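Local coordinates for protein succinyl-CoA ligase (ADP-forming) subunit alpha (Methanosaeta concilii, PDB 6HXI) that binds coenzyme A and carries a CoA-ligase family region and a citrate synthase-like C-terminal region in a single chain, at residues B[454-457]-B[458-461]; B[506-509]-B[510-514]; B[514-517]-B[518-522]; B[557-560]-B[561-564]; B[589-593]-B[594-598]. All coordinates share one frame; numbering follows the deposited sequence. Where two conformers were deposited one is given.

In the fold
All five contacts are local and lie in the citrate synthase-like, largely helical C-terminal part of the chain. Contact 1, within helix 453-466, is the buried one; contact 4, at the start of helix 560-569, is a surface contact. Contacts 2 and 3 share Pro-514 and follow each other through the turn from helix 500-512 to helix 517-530, their centres about 10 Å apart. Contact 5 ends helix 571-594 at an interface with other subunits, its centre about 37 to 45 Å from those of the others. Chemistry follows place: regular helical bonds and an Asp-Arg salt bridge within the helix in contact 1, helix endings in contacts 2 and 5, helix beginnings in contacts 3 and 4.

Contact 1 of 5, residues B[454-457]-B[458-461]; sequences IDDA and AREF
The guanidinium of Arg-459 carries the backbone oxygen Asp-455 O over one face, 3.7 Å above its plane and offset toward the rim, while Asp-456 OD1 stands at its edge. Likewise at an edge, Ala-457 O approaches the Phe-461 ring at CD1. Both groups belong to the first two turns of helix 453-466, where successive i to i+4 bonds run from Ala-458 N to Ile-454 O through to Phe-461 N, which meets Ala-457 O at 3.0 Å. Arg-459 reaches back along the helix: with CG anti to its own N (chi1 -162°) and bends at chi2 and chi3, NH1 arrives beside Asp-455 CB, at 3.6 Å. Asp-455 OD2, 4.3 Å from Arg-459 NH1 and well out of the guanidinium plane, has no N-H pointed at it and probably adds only long-range attraction. Phe-461 meets Phe-474 edge-to-face and packs on Val-525 of helix 517-530, its side chain about 8 Å from bound coenzyme A. Glu-460 turns to Arg-463, through a salt bridge from OE2. Arg-459 has a second deposited conformer, so its salt bridge describes one state: NH1 donates to Asp-456 OD1 over 3.2 Å, with OD1 only 2° out of the guanidinium plane.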
loop_
_atom_site.group_PDB
_atom_site.type_symbol
_atom_site.label_atom_id
_atom_site.label_comp_id
_atom_site.label_asym_id
_atom_site.label_seq_id
_atom_site.Cartn_x
_atom_site.Cartn_y
_atom_site.Cartn_z
ATOM N N ILE B 454 -15.785 13.197 6.491
ATOM C CA ILE B 454 -16.864 13.146 5.494
ATOM C C ILE B 454 -17.900 12.166 5.959
ATOM O O ILE B 454 -19.064 12.540 6.055
ATOM C CB ILE B 454 -16.404 12.835 4.049
ATOM C CG1 ILE B 454 -15.341 13.839 3.586
ATOM C CG2 ILE B 454 -17.629 12.835 3.095
ATOM C CD1 ILE B 454 -14.739 13.576 2.178
ATOM N N ASP B 455 -17.443 10.970 6.321
ATOM C CA ASP B 455 -18.275 9.854 6.829
ATOM C C ASP B 455 -18.873 10.193 8.187
ATOM O O ASP B 455 -20.028 9.927 8.372
ATOM C CB ASP B 455 -17.413 8.616 7.024
ATOM C CG ASP B 455 -17.772 7.514 6.060
ATOM O OD1 ASP B 455 -18.823 7.627 5.444
ATOM O OD2 ASP B 455 -16.996 6.565 5.939
ATOM N N ASP B 456 -18.059 10.710 9.103
ATOM C CA ASP B 456 -18.489 11.068 10.459
ATOM C C ASP B 456 -19.581 12.089 10.402
ATOM O O ASP B 456 -20.523 11.932 11.164
ATOM C CB ASP B 456 -17.357 11.643 11.325
ATOM C CG ASP B 456 -16.207 10.749 11.696
ATOM O OD1 ASP B 456 -16.362 9.511 11.598
ATOM O OD2 ASP B 456 -15.145 11.291 12.120
ATOM N N ALA B 457 -19.468 13.122 9.510
ATOM C CA ALA B 457 -20.493 14.170 9.366
ATOM C C ALA B 457 -21.776 13.576 8.840
ATOM O O ALA B 457 -22.829 13.833 9.423
ATOM C CB ALA B 457 -20.034 15.293 8.448
ATOM N N ALA B 458 -21.698 12.762 7.774
ATOM C CA ALA B 458 -22.876 12.076 7.247
ATOM C C ALA B 458 -23.579 11.268 8.371
ATOM O O ALA B 458 -24.760 11.453 8.582
ATOM C CB ALA B 458 -22.490 11.182 6.075
ATOM N N ARG B 459 -22.812 10.485 9.122
ATOM C CA ARG B 459 -23.229 9.622 10.226
ATOM C C ARG B 459 -23.929 10.393 11.342
ATOM O O ARG B 459 -25.088 10.115 11.641
ATOM C CB ARG B 459 -21.970 8.928 10.780
ATOM C CG ARG B 459 -22.193 7.694 11.637
ATOM C CD ARG B 459 -21.183 6.593 11.308
ATOM N NE ARG B 459 -19.815 7.080 11.094
ATOM C CZ ARG B 459 -18.923 6.486 10.314
ATOM N NH1 ARG B 459 -17.700 6.983 10.199
ATOM N NH2 ARG B 459 -19.240 5.378 9.657
ATOM N N GLU B 460 -23.224 11.374 11.937
ATOM C CA GLU B 460 -23.690 12.184 13.057
ATOM C C GLU B 460 -24.873 13.061 12.742
ATOM O O GLU B 460 -25.805 13.111 13.560
ATOM C CB GLU B 460 -22.541 13.011 13.687
ATOM C CG GLU B 460 -21.565 12.156 14.501
ATOM C CD GLU B 460 -22.142 11.086 15.417
ATOM O OE1 GLU B 460 -21.647 9.935 15.382
ATOM O OE2 GLU B 460 -23.082 11.399 16.182
ATOM N N PHE B 461 -24.845 13.773 11.589
ATOM C CA PHE B 461 -25.969 14.631 11.189
ATOM C C PHE B 461 -27.209 13.796 10.860
ATOM O O PHE B 461 -28.296 14.163 11.280
ATOM C CB PHE B 461 -25.592 15.580 10.037
ATOM C CG PHE B 461 -24.806 16.801 10.472
ATOM C CD1 PHE B 461 -23.444 16.711 10.751
ATOM C CD2 PHE B 461 -25.435 18.022 10.659
ATOM C CE1 PHE B 461 -22.724 17.838 11.168
ATOM C CE2 PHE B 461 -24.704 19.152 11.068
ATOM C CZ PHE B 461 -23.358 19.054 11.300
#

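Contact 2 of 5, residues B[506-509]-B[510-514]; sequences ISYA and RANFP
The C-terminal end of helix 500-512, where the chain leaves helical geometry at Phe-513, packs the Ala-509 methyl over one face of the Phe-513 ring. Ala-509 CB sits over the ring centre, 3.7 Å from the centroid and 5° off the normal, a nearly centred CH-pi contact. The neighbouring backbone bond joins the same two residues, Phe-513 N reaching Ala-509 O at 2.8 Å. Beside it, Tyr-508 CE2 touches Phe-513 CE1 at 3.9 Å, each atom near the plane of the other ring. One Tyr-508 face receives Asn-512, whose ND2 rides 3.4 Å above the ring plane toward its rim. With CG beside its own N (chi1 -61°), Asn-512 also directs ND2 back to Tyr-508 O, 3.1 Å away, in the carbonyl plane and on a lone pair. Outside this turn, Phe-404 meets the Phe-513 ring edge-to-face, and Leu-547 of helix 540-555 packs on Ala-509. Two donors, Asn-512 N and ND2, thus grip Tyr-508 O: a carbonyl of the last turn gains a side-chain donor in addition to its helical one, and the amide is held both by this bond and by the ring beneath it.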
loop_
_atom_site.group_PDB
_atom_site.type_symbol
_atom_site.label_atom_id
_atom_site.label_comp_id
_atom_site.label_asym_id
_atom_site.label_seq_id
_atom_site.Cartn_x
_atom_site.Cartn_y
_atom_site.Cartn_z
ATOM N N ILE B 506 -22.799 23.742 -1.839
ATOM C CA ILE B 506 -24.106 24.154 -1.348
ATOM C C ILE B 506 -24.931 24.878 -2.418
ATOM O O ILE B 506 -26.155 24.646 -2.492
ATOM C CB ILE B 506 -23.950 25.018 -0.076
ATOM C CG1 ILE B 506 -23.551 24.153 1.136
ATOM C CG2 ILE B 506 -25.215 25.858 0.170
ATOM C CD1 ILE B 506 -23.563 24.951 2.529
ATOM N N SER B 507 -24.310 25.786 -3.204
ATOM C CA SER B 507 -25.094 26.519 -4.216
ATOM C C SER B 507 -25.662 25.538 -5.279
ATOM O O SER B 507 -26.855 25.558 -5.576
ATOM C CB SER B 507 -24.322 27.703 -4.809
ATOM O OG SER B 507 -23.044 27.342 -5.308
ATOM N N TYR B 508 -24.842 24.593 -5.708
ATOM C CA TYR B 508 -25.289 23.544 -6.621
ATOM C C TYR B 508 -26.481 22.699 -6.061
ATOM O O TYR B 508 -27.430 22.451 -6.792
ATOM C CB TYR B 508 -24.093 22.657 -7.045
ATOM C CG TYR B 508 -24.479 21.582 -8.041
ATOM C CD1 TYR B 508 -24.488 21.846 -9.408
ATOM C CD2 TYR B 508 -24.991 20.358 -7.614
ATOM C CE1 TYR B 508 -24.961 20.909 -10.326
ATOM C CE2 TYR B 508 -25.455 19.406 -8.526
ATOM C CZ TYR B 508 -25.404 19.673 -9.880
ATOM O OH TYR B 508 -25.864 18.758 -10.780
ATOM N N ALA B 509 -26.407 22.214 -4.826
ATOM C CA ALA B 509 -27.463 21.390 -4.232
ATOM C C ALA B 509 -28.741 22.166 -4.039
ATOM O O ALA B 509 -29.825 21.668 -4.365
ATOM C CB ALA B 509 -26.988 20.798 -2.918
ATOM N N ARG B 510 -28.637 23.394 -3.541
ATOM C CA ARG B 510 -29.815 24.242 -3.368
ATOM C C ARG B 510 -30.520 24.453 -4.717
ATOM O O ARG B 510 -31.727 24.223 -4.805
ATOM C CB ARG B 510 -29.452 25.577 -2.690
ATOM C CG ARG B 510 -29.154 25.420 -1.199
ATOM C CD ARG B 510 -28.846 26.757 -0.555
ATOM N NE ARG B 510 -29.670 26.997 0.630
ATOM C CZ ARG B 510 -29.415 27.929 1.543
ATOM N NH1 ARG B 510 -30.219 28.081 2.587
ATOM N NH2 ARG B 510 -28.351 28.712 1.424
ATOM N N ALA B 511 -29.748 24.765 -5.780
ATOM C CA ALA B 511 -30.295 24.983 -7.138
ATOM C C ALA B 511 -30.802 23.732 -7.826
ATOM O O ALA B 511 -31.807 23.832 -8.520
ATOM C CB ALA B 511 -29.246 25.656 -8.013
ATOM N N ASN B 512 -30.124 22.556 -7.656
ATOM C CA ASN B 512 -30.445 21.352 -8.440
ATOM C C ASN B 512 -30.980 20.112 -7.706
ATOM O O ASN B 512 -31.555 19.248 -8.364
ATOM C CB ASN B 512 -29.202 20.943 -9.255
ATOM C CG ASN B 512 -28.762 22.019 -10.225
ATOM O OD1 ASN B 512 -29.349 22.210 -11.290
ATOM N ND2 ASN B 512 -27.790 22.805 -9.835
ATOM N N PHE B 513 -30.805 19.997 -6.389
ATOM C CA PHE B 513 -31.320 18.798 -5.722
ATOM C C PHE B 513 -32.802 18.864 -5.489
ATOM O O PHE B 513 -33.270 19.839 -4.893
ATOM C CB PHE B 513 -30.629 18.531 -4.372
ATOM C CG PHE B 513 -29.245 17.941 -4.365
ATOM C CD1 PHE B 513 -28.417 18.050 -5.483
ATOM C CD2 PHE B 513 -28.719 17.368 -3.196
ATOM C CE1 PHE B 513 -27.107 17.584 -5.437
ATOM C CE2 PHE B 513 -27.430 16.898 -3.162
ATOM C CZ PHE B 513 -26.622 17.030 -4.273
ATOM N N PRO B 514 -33.548 17.801 -5.830
ATOM C CA PRO B 514 -34.989 17.800 -5.541
ATOM C C PRO B 514 -35.307 18.079 -4.070
ATOM O O PRO B 514 -36.230 18.846 -3.790
ATOM C CB PRO B 514 -35.432 16.410 -5.996
ATOM C CG PRO B 514 -34.466 16.076 -7.106
ATOM C CD PRO B 514 -33.161 16.582 -6.573
#

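Contact 3 of 5, residues B[514-517]-B[518-522]; sequences PSTE and LLNYA
Leu-518 follows the N-cap residue Thr-516 and Glu-517 in the first turn of helix 517-530. Its backbone N donates to Asp-550 OD1 and that of Leu-519 to Asp-550 OD2, so one carboxylate serves two first-turn N-H groups; Thr-516, although at the N-cap position, makes no capping bond with its side chain. Leu-519 instead meets Thr-516 through carbon, Leu-519 CB lying 4.0 Å from Thr-516 CB, and Leu-519 CD2 4.1 Å from the same Thr-516 CB. Asn-520 is the polar partner of Thr-516: its N donates to Thr-516 O over 2.9 Å with an N-H...O angle of 151°, the first regular turn of the helix. The side chains of this pair join by a long, weak hydrogen bond, Thr-516 OG1 to Asn-520 OD1 at 3.5 Å. The Thr-516 rotamer (chi1 67°), with OG1 lying between its N and carbonyl carbon, turns OG1 toward the Asn-520 amide. Tyr-521 N continues the helix by donating to Glu-517 O over 3.1 Å, whereas its OH bonds Leu-469 O. Ala-522 N continues the series to Leu-518 O. The turn is wedged between neighbouring helices: Leu-519 packs on Ile-506 and Arg-510 of helix 500-512, Tyr-521 on Ala-464 and Gln-465 of helix 453-466, and Leu-518 and Ala-522 on Ile-549 and Ile-546, respectively, of helix 540-555.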
loop_
_atom_site.group_PDB
_atom_site.type_symbol
_atom_site.label_atom_id
_atom_site.label_comp_id
_atom_site.label_asym_id
_atom_site.label_seq_id
_atom_site.Cartn_x
_atom_site.Cartn_y
_atom_site.Cartn_z
ATOM N N PRO B 514 -33.548 17.801 -5.830
ATOM C CA PRO B 514 -34.989 17.800 -5.541
ATOM C C PRO B 514 -35.307 18.079 -4.070
ATOM O O PRO B 514 -36.230 18.846 -3.790
ATOM C CB PRO B 514 -35.432 16.410 -5.996
ATOM C CG PRO B 514 -34.466 16.076 -7.106
ATOM C CD PRO B 514 -33.161 16.582 -6.573
ATOM N N SER B 515 -34.504 17.510 -3.140
ATOM C CA SER B 515 -34.618 17.701 -1.688
ATOM C C SER B 515 -33.247 17.916 -1.037
ATOM O O SER B 515 -32.279 17.267 -1.421
ATOM C CB SER B 515 -35.296 16.505 -1.031
ATOM O OG SER B 515 -34.437 15.379 -1.014
ATOM N N THR B 516 -33.184 18.825 -0.044
ATOM C CA THR B 516 -31.990 19.168 0.749
ATOM C C THR B 516 -32.405 19.232 2.236
ATOM O O THR B 516 -32.085 20.209 2.910
ATOM C CB THR B 516 -31.371 20.520 0.284
ATOM O OG1 THR B 516 -32.279 21.578 0.582
ATOM C CG2 THR B 516 -31.006 20.558 -1.214
ATOM N N GLU B 517 -33.139 18.214 2.740
ATOM C CA GLU B 517 -33.619 18.147 4.133
ATOM C C GLU B 517 -32.470 18.097 5.166
ATOM O O GLU B 517 -32.501 18.827 6.167
ATOM C CB GLU B 517 -34.544 16.939 4.299
ATOM C CG GLU B 517 -35.475 17.014 5.504
ATOM C CD GLU B 517 -36.329 15.788 5.797
ATOM O OE1 GLU B 517 -35.886 14.652 5.500
ATOM O OE2 GLU B 517 -37.417 15.965 6.392
ATOM N N LEU B 518 -31.445 17.251 4.918
ATOM C CA LEU B 518 -30.337 17.163 5.851
ATOM C C LEU B 518 -29.464 18.417 5.760
ATOM O O LEU B 518 -28.938 18.874 6.788
ATOM C CB LEU B 518 -29.577 15.854 5.704
ATOM C CG LEU B 518 -28.586 15.523 6.832
ATOM C CD1 LEU B 518 -29.260 15.487 8.194
ATOM C CD2 LEU B 518 -27.829 14.248 6.534
ATOM N N LEU B 519 -29.431 19.059 4.567
ATOM C CA LEU B 519 -28.706 20.316 4.427
ATOM C C LEU B 519 -29.406 21.439 5.205
ATOM O O LEU B 519 -28.727 22.192 5.905
ATOM C CB LEU B 519 -28.422 20.701 2.972
ATOM C CG LEU B 519 -27.798 22.095 2.764
ATOM C CD1 LEU B 519 -26.323 22.127 3.201
ATOM C CD2 LEU B 519 -27.938 22.536 1.326
ATOM N N ASN B 520 -30.754 21.486 5.170
ATOM C CA ASN B 520 -31.498 22.504 5.908
ATOM C C ASN B 520 -31.285 22.360 7.424
ATOM O O ASN B 520 -31.078 23.362 8.112
ATOM C CB ASN B 520 -32.978 22.553 5.507
ATOM C CG ASN B 520 -33.253 22.917 4.052
ATOM O OD1 ASN B 520 -32.505 23.654 3.380
ATOM N ND2 ASN B 520 -34.364 22.412 3.536
ATOM N N TYR B 521 -31.247 21.115 7.925
ATOM C CA TYR B 521 -30.942 20.818 9.328
ATOM C C TYR B 521 -29.493 21.257 9.612
ATOM O O TYR B 521 -29.232 21.952 10.596
ATOM C CB TYR B 521 -31.115 19.293 9.571
ATOM C CG TYR B 521 -30.925 18.857 11.017
ATOM C CD1 TYR B 521 -31.996 18.847 11.911
ATOM C CD2 TYR B 521 -29.680 18.446 11.487
ATOM C CE1 TYR B 521 -31.830 18.453 13.235
ATOM C CE2 TYR B 521 -29.501 18.050 12.816
ATOM C CZ TYR B 521 -30.577 18.068 13.689
ATOM O OH TYR B 521 -30.408 17.700 15.001
ATOM N N ALA B 522 -28.558 20.878 8.722
ATOM C CA ALA B 522 -27.140 21.202 8.899
ATOM C C ALA B 522 -26.894 22.685 9.039
ATOM O O ALA B 522 -26.092 23.069 9.899
ATOM C CB ALA B 522 -26.298 20.622 7.781
#

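Contact 4 of 5, residues B[557-560]-B[561-564]; sequences AFSK and EEID
A capping box opens helix 560-569, built by Ser-559 at the N-cap and Glu-562 three residues on. Ser-559 OG accepts from Glu-562 N over 3.2 Å, with an N-H...O angle of 172°. The reciprocal bond is shorter: Ser-559 N donates to Glu-562 OE1 at 2.8 Å, reaching the oxygen from above the carboxylate, 53° out of its plane. With chi1 at 70°, Ser-559 OG lies between its own N and carbonyl carbon, where it meets Glu-562 N. A weak bond from the same OG to Glu-562 OE1 spans 3.4 Å, giving that oxygen a second, looser donor. Since the carboxylate sits at the N-terminal end of a helix, the helix dipole probably steadies its negative charge. Just outside the box a hydrophobic staple brackets it, the residue before the N-cap meeting the fourth after it. Beyond the pair, the Phe-558 ring meets Lys-395 in a cation-pi contact, Ile-563 packs on Ile-549 and Met-552 of helix 540-555, and Asp-564 OD1 forms a salt bridge with Lys-462 of helix 453-466. Ala-557 touches Gln-617 of the second subunit. In the staple itself, Phe-558 CB lies 3.7 Å from Ile-563 CG1.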
loop_
_atom_site.group_PDB
_atom_site.type_symbol
_atom_site.label_atom_id
_atom_site.label_comp_id
_atom_site.label_asym_id
_atom_site.label_seq_id
_atom_site.Cartn_x
_atom_site.Cartn_y
_atom_site.Cartn_z
ATOM N N ALA B 557 -34.571 5.687 -4.585
ATOM C CA ALA B 557 -34.375 4.225 -4.671
ATOM C C ALA B 557 -33.612 3.599 -3.479
ATOM O O ALA B 557 -33.443 2.369 -3.428
ATOM C CB ALA B 557 -33.715 3.855 -5.987
ATOM N N PHE B 558 -33.208 4.431 -2.511
ATOM C CA PHE B 558 -32.524 3.965 -1.319
ATOM C C PHE B 558 -33.414 4.099 -0.076
ATOM O O PHE B 558 -33.925 5.184 0.192
ATOM C CB PHE B 558 -31.215 4.751 -1.095
ATOM C CG PHE B 558 -30.280 4.909 -2.273
ATOM C CD1 PHE B 558 -29.340 3.928 -2.573
ATOM C CD2 PHE B 558 -30.286 6.070 -3.035
ATOM C CE1 PHE B 558 -28.435 4.103 -3.629
ATOM C CE2 PHE B 558 -29.364 6.254 -4.075
ATOM C CZ PHE B 558 -28.452 5.266 -4.369
ATOM N N SER B 559 -33.557 3.021 0.708
ATOM C CA SER B 559 -34.299 3.039 1.979
ATOM C C SER B 559 -33.406 3.662 3.061
ATOM O O SER B 559 -32.222 3.886 2.809
ATOM C CB SER B 559 -34.662 1.616 2.397
ATOM O OG SER B 559 -33.513 0.885 2.793
ATOM N N LYS B 560 -33.938 3.887 4.274
ATOM C CA LYS B 560 -33.149 4.428 5.410
ATOM C C LYS B 560 -31.936 3.532 5.706
ATOM O O LYS B 560 -30.843 4.045 5.880
ATOM C CB LYS B 560 -34.028 4.543 6.666
ATOM C CG LYS B 560 -34.393 5.957 7.081
ATOM C CD LYS B 560 -35.370 5.859 8.246
ATOM C CE LYS B 560 -35.556 7.132 9.024
ATOM N NZ LYS B 560 -36.481 6.924 10.168
ATOM N N GLU B 561 -32.147 2.192 5.708
ATOM C CA GLU B 561 -31.173 1.120 5.949
ATOM C C GLU B 561 -30.055 1.144 4.896
ATOM O O GLU B 561 -28.866 1.109 5.263
ATOM C CB GLU B 561 -31.858 -0.254 5.906
ATOM C CG GLU B 561 -32.716 -0.614 7.107
ATOM C CD GLU B 561 -33.167 -2.073 7.145
ATOM O OE1 GLU B 561 -33.882 -2.503 6.209
ATOM O OE2 GLU B 561 -32.826 -2.779 8.124
ATOM N N GLU B 562 -30.445 1.187 3.593
ATOM C CA GLU B 562 -29.532 1.263 2.460
ATOM C C GLU B 562 -28.585 2.457 2.618
ATOM O O GLU B 562 -27.378 2.318 2.414
ATOM C CB GLU B 562 -30.303 1.392 1.152
ATOM C CG GLU B 562 -30.892 0.079 0.667
ATOM C CD GLU B 562 -31.688 0.245 -0.612
ATOM O OE1 GLU B 562 -32.893 0.563 -0.506
ATOM O OE2 GLU B 562 -31.096 0.131 -1.714
ATOM N N ILE B 563 -29.136 3.610 3.008
ATOM C CA ILE B 563 -28.380 4.836 3.244
ATOM C C ILE B 563 -27.409 4.623 4.423
ATOM O O ILE B 563 -26.216 4.933 4.302
ATOM C CB ILE B 563 -29.335 6.046 3.397
ATOM C CG1 ILE B 563 -30.044 6.307 2.041
ATOM C CG2 ILE B 563 -28.585 7.287 3.864
ATOM C CD1 ILE B 563 -31.209 7.166 2.062
ATOM N N ASP B 564 -27.894 3.991 5.513
ATOM C CA ASP B 564 -27.034 3.716 6.679
ATOM C C ASP B 564 -25.863 2.801 6.300
ATOM O O ASP B 564 -24.724 3.035 6.732
ATOM C CB ASP B 564 -27.861 3.143 7.847
ATOM C CG ASP B 564 -28.502 4.182 8.763
ATOM O OD1 ASP B 564 -27.967 5.326 8.848
ATOM O OD2 ASP B 564 -29.518 3.852 9.415
#

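Contact 5 of 5, residues B[589-593]-B[594-598]; sequences LDQKR and LGSRL
Gln-591 and Ser-596 hold the tight side of a Schellman motif that ends helix 571-594. Ser-596 OG donates to Gln-591 OE1 over only 2.6 Å, and Ser-596 N returns to Gln-591 O at 3.2 Å, so side chain and backbone of the serine both bind one glutamine. The glutamine folds back, bent at chi2 (-54°), which brings its amide oxygen to the hydroxyl. The chain leaves the helix at Gly-595, whose positive phi of 67° glycine adopts readily. Gly-595 N donates to Lys-592 O at 3.1 Å, approaching 65° out of the carbonyl plane and away from a lone pair. Leu-594 lies obliquely across Gln-591, its CD1 4.0 Å from Gln-591 NE2. Asp-590 OD1 shares a salt bridge, weak as a hydrogen bond, with Arg-593 NH1. The third subunit meets this part through Ile-356, whose O accepts from Gln-591 NE2 and whose side chain packs on Leu-594, through Thr-358 OG1, bonded to Asp-590 OD1, and through Tyr-571 OH, bonded to Arg-593 NH2. Toward the helix the far end is loose: Arg-597 and Leu-598 are exposed and make no contact with segment 589-593. The fourth subunit meets that end instead, its Arg-449 bonding Ser-596 O and packing on Arg-597, its Ser-420 touching Leu-598. Arg-597 nevertheless curls back, its NH1 donating to Gly-595 O at 2.8 Å with that oxygen in the guanidinium plane.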
loop_
_atom_site.group_PDB
_atom_site.type_symbol
_atom_site.label_atom_id
_atom_site.label_comp_id
_atom_site.label_asym_id
_atom_site.label_seq_id
_atom_site.Cartn_x
_atom_site.Cartn_y
_atom_site.Cartn_z
ATOM N N LEU B 589 4.498 13.361 -9.540
ATOM C CA LEU B 589 5.038 13.716 -10.856
ATOM C C LEU B 589 5.801 15.033 -10.807
ATOM O O LEU B 589 6.825 15.171 -11.471
ATOM C CB LEU B 589 3.901 13.804 -11.904
ATOM C CG LEU B 589 3.204 12.483 -12.292
ATOM C CD1 LEU B 589 1.914 12.760 -13.046
ATOM C CD2 LEU B 589 4.101 11.576 -13.128
ATOM N N ASP B 590 5.294 15.988 -10.011
ATOM C CA ASP B 590 5.888 17.297 -9.794
ATOM C C ASP B 590 7.284 17.135 -9.195
ATOM O O ASP B 590 8.218 17.747 -9.694
ATOM C CB ASP B 590 4.981 18.170 -8.914
ATOM C CG ASP B 590 5.353 19.658 -8.843
ATOM O OD1 ASP B 590 5.942 20.169 -9.806
ATOM O OD2 ASP B 590 5.000 20.319 -7.842
ATOM N N GLN B 591 7.443 16.277 -8.159
ATOM C CA GLN B 591 8.748 16.020 -7.535
ATOM C C GLN B 591 9.687 15.313 -8.532
ATOM O O GLN B 591 10.871 15.604 -8.574
ATOM C CB GLN B 591 8.580 15.224 -6.209
ATOM C CG GLN B 591 7.677 15.918 -5.134
ATOM C CD GLN B 591 8.146 17.316 -4.825
ATOM O OE1 GLN B 591 9.329 17.528 -4.596
ATOM N NE2 GLN B 591 7.281 18.320 -4.919
ATOM N N LYS B 592 9.146 14.435 -9.390
ATOM C CA LYS B 592 9.921 13.781 -10.413
ATOM C C LYS B 592 10.434 14.809 -11.442
ATOM O O LYS B 592 11.641 14.828 -11.675
ATOM C CB LYS B 592 9.141 12.583 -10.997
ATOM C CG LYS B 592 9.147 11.445 -9.912
ATOM C CD LYS B 592 8.681 10.080 -10.326
ATOM C CE LYS B 592 8.659 9.099 -9.147
ATOM N NZ LYS B 592 9.974 8.996 -8.367
ATOM N N ARG B 593 9.574 15.748 -11.925
ATOM C CA ARG B 593 9.986 16.824 -12.847
ATOM C C ARG B 593 11.063 17.726 -12.244
ATOM O O ARG B 593 12.008 18.098 -12.927
ATOM C CB ARG B 593 8.774 17.660 -13.322
ATOM C CG ARG B 593 7.810 16.869 -14.266
ATOM C CD ARG B 593 6.722 17.797 -14.875
ATOM N NE ARG B 593 5.955 18.535 -13.868
ATOM C CZ ARG B 593 4.774 18.163 -13.372
ATOM N NH1 ARG B 593 4.202 18.869 -12.420
ATOM N NH2 ARG B 593 4.168 17.081 -13.819
ATOM N N LEU B 594 10.908 18.100 -10.979
ATOM C CA LEU B 594 11.845 18.944 -10.254
ATOM C C LEU B 594 13.194 18.254 -9.925
ATOM O O LEU B 594 14.141 18.956 -9.591
ATOM C CB LEU B 594 11.202 19.429 -8.909
ATOM C CG LEU B 594 9.967 20.318 -8.997
ATOM C CD1 LEU B 594 9.248 20.395 -7.646
ATOM C CD2 LEU B 594 10.315 21.698 -9.546
ATOM N N GLY B 595 13.266 16.917 -10.001
ATOM C CA GLY B 595 14.474 16.158 -9.666
ATOM C C GLY B 595 14.776 16.262 -8.179
ATOM O O GLY B 595 15.938 16.373 -7.777
ATOM N N SER B 596 13.707 16.264 -7.353
ATOM C CA SER B 596 13.793 16.402 -5.892
ATOM C C SER B 596 14.625 15.332 -5.253
ATOM O O SER B 596 14.575 14.181 -5.680
ATOM C CB SER B 596 12.402 16.405 -5.284
ATOM O OG SER B 596 11.719 17.565 -5.718
ATOM N N ARG B 597 15.352 15.702 -4.191
ATOM C CA ARG B 597 16.241 14.776 -3.481
ATOM C C ARG B 597 15.501 14.045 -2.388
ATOM O O ARG B 597 14.431 14.492 -2.005
ATOM C CB ARG B 597 17.426 15.553 -2.827
ATOM C CG ARG B 597 18.233 16.510 -3.715
ATOM C CD ARG B 597 18.307 16.126 -5.183
ATOM N NE ARG B 597 19.025 14.873 -5.408
ATOM C CZ ARG B 597 18.841 14.095 -6.466
ATOM N NH1 ARG B 597 17.969 14.437 -7.410
ATOM N NH2 ARG B 597 19.538 12.973 -6.599
ATOM N N LEU B 598 16.139 12.996 -1.802
ATOM C CA LEU B 598 15.663 12.223 -0.678
ATOM C C LEU B 598 15.332 13.173 0.495
ATOM O O LEU B 598 16.118 14.059 0.845
ATOM C CB LEU B 598 16.776 11.221 -0.261
ATOM C CG LEU B 598 16.525 10.298 0.954
ATOM C CD1 LEU B 598 15.547 9.238 0.602
ATOM C CD2 LEU B 598 17.797 9.648 1.422
#